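Side-chain contact in lysine/ornithine decarboxylase (Vibrio vulnificus, PDB 2PLJ), which catalyses the decarboxylation of lysine and ornithine with a pyridoxal phosphate cofactor, yielding cadaverine and putrescine: residues S217-T220 and K224-E227. Residues are numbered along the deposited sequence; the frame is centred on the assembly and turned at random.
Sequences SQTT and KYVE. With P3T ((4-{[(4-aminobutyl)amino]methyl}-5-hydroxy-6-methylpyridin-3-yl)methyl dihydrogen phosphate), chain D.
The methyl CG2 of Thr219 sits between Tyr225 and Lys224, two neighbours in the first turn of helix 223-241. Thr219 lies in the loop that leads from strand 207-212 into this helix. CG2 is anti to the backbone N, with OG1 at chi1 -73°, and this turns the methyl to the helix. It meets the phenol ring obliquely, 3.8 Å from Tyr225 CE2. Its other neighbour is the aliphatic shaft of Lys224, with CG2 3.9 Å from Lys224 CD. Thr219 CB also comes to 4.1 Å from Tyr225 OH, a van der Waals approach and not a hydrogen bond. The hydroxyl of Tyr225 instead bonds to Gly254 O, and the ring lies nearly parallel to that of Phe256.

Polar contact between the segments runs through water. The Lys224 chain is extended beyond CG and brings NZ to the waters beside Thr219 and Thr220. One water accepts from Lys224 NZ at 2.5 Å. The same water donates to Thr219 OG1 at 2.6 Å. OG1 is also bonded to Gly216 O. A second water takes the backbone N-H of Thr220 at 3.2 Å and reaches Lys224 NZ only weakly.

The loop also serves the ligand pocket. Ser217 OG donates a 2.5 Å bond to the phosphate oxygen OAC of the bound putrescine adduct, and Arg293 is a further partner of this hydroxyl. The methyl packing, with Tyr225 held by Gly254, probably helps fix the loop that brings Ser217 to the phosphate. The water-mediated link to the lysine ammonium is likely the more yielding part.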
# COMPACT_ATOMS: atom_id res chain seq x y z
N SER A 217 12.72 -13.59 -2.77
CA SER A 217 11.64 -14.14 -1.93
C SER A 217 10.84 -15.23 -2.68
O SER A 217 10.72 -15.18 -3.93
CB SER A 217 10.75 -12.99 -1.40
OG SER A 217 9.91 -13.43 -0.33
N GLN A 218 10.31 -16.21 -1.92
CA GLN A 218 9.54 -17.35 -2.46
C GLN A 218 10.35 -18.02 -3.59
O GLN A 218 9.89 -18.16 -4.71
CB GLN A 218 8.14 -16.91 -2.92
CG GLN A 218 7.16 -18.03 -3.30
CD GLN A 218 6.67 -18.89 -2.12
OE1 GLN A 218 7.03 -18.68 -0.95
NE2 GLN A 218 5.80 -19.85 -2.44
N THR A 219 11.59 -18.35 -3.27
CA THR A 219 12.46 -19.07 -4.21
C THR A 219 12.09 -20.54 -4.15
O THR A 219 12.16 -21.14 -3.07
CB THR A 219 13.94 -18.88 -3.81
OG1 THR A 219 14.34 -17.55 -4.12
CG2 THR A 219 14.84 -19.86 -4.60
N THR A 220 11.75 -21.11 -5.30
CA THR A 220 11.25 -22.49 -5.34
C THR A 220 12.32 -23.49 -5.77
O THR A 220 12.15 -24.70 -5.61
CB THR A 220 10.00 -22.61 -6.22
OG1 THR A 220 10.29 -22.08 -7.53
CG2 THR A 220 8.81 -21.87 -5.55
N LYS A 224 19.58 -22.12 -6.65
CA LYS A 224 20.00 -20.72 -6.45
C LYS A 224 20.90 -20.55 -5.23
O LYS A 224 21.97 -19.89 -5.31
CB LYS A 224 18.80 -19.77 -6.35
CG LYS A 224 17.97 -19.73 -7.63
CD LYS A 224 17.02 -18.56 -7.61
CE LYS A 224 16.19 -18.56 -8.88
NZ LYS A 224 15.16 -17.48 -8.88
N TYR A 225 20.50 -21.17 -4.12
CA TYR A 225 21.32 -21.16 -2.90
C TYR A 225 22.66 -21.86 -3.10
O TYR A 225 23.72 -21.35 -2.70
CB TYR A 225 20.59 -21.79 -1.73
CG TYR A 225 19.34 -21.02 -1.30
CD1 TYR A 225 19.40 -20.04 -0.30
CD2 TYR A 225 18.11 -21.27 -1.91
CE1 TYR A 225 18.23 -19.31 0.11
CE2 TYR A 225 16.94 -20.56 -1.53
CZ TYR A 225 17.01 -19.61 -0.51
OH TYR A 225 15.88 -18.93 -0.16
N VAL A 226 22.59 -23.04 -3.70
CA VAL A 226 23.80 -23.84 -3.93
C VAL A 226 24.85 -23.05 -4.73
O VAL A 226 26.01 -22.97 -4.32
CB VAL A 226 23.45 -25.16 -4.65
CG1 VAL A 226 24.71 -25.96 -4.96
CG2 VAL A 226 22.47 -25.98 -3.78
N GLU A 227 24.44 -22.45 -5.85
CA GLU A 227 25.38 -21.71 -6.71
C GLU A 227 25.97 -20.52 -5.97
O GLU A 227 27.18 -20.25 -6.11
CB GLU A 227 24.72 -21.22 -8.00
CG GLU A 227 24.23 -22.31 -8.97
CD GLU A 227 23.89 -21.74 -10.36
OE1 GLU A 227 23.49 -20.55 -10.45
OE2 GLU A 227 24.02 -22.48 -11.36
OAE P3T D . 12.37 -15.17 3.79
PAU P3T D . 11.77 -14.00 2.91
OAF P3T D . 10.54 -13.31 3.66
OAC P3T D . 11.42 -14.39 1.48
OAP P3T D . 12.83 -12.78 2.78
CAM P3T D . 13.27 -12.10 4.03
CAS P3T D . 14.43 -11.19 3.61
CAH P3T D . 15.67 -11.58 4.14
NAO P3T D . 16.77 -10.88 3.84
CAQ P3T D . 16.74 -9.83 3.02
CAA P3T D . 18.07 -9.10 2.69
CAR P3T D . 15.53 -9.40 2.43
OAD P3T D . 15.54 -8.33 1.62
CAT P3T D . 14.34 -10.11 2.72
CAG P3T D . 13.10 -9.64 2.18
NAN P3T D . 13.10 -8.92 1.06
CAL P3T D . 11.90 -8.33 0.39
CAK P3T D . 10.75 -9.34 0.22
CAJ P3T D . 9.57 -8.53 -0.41
CAI P3T D . 8.35 -9.43 -0.63
NAB P3T D . 7.29 -8.75 -1.42
O HOH W 1 14.42 -16.71 -6.58
O HOH W 2 13.13 -19.83 -7.85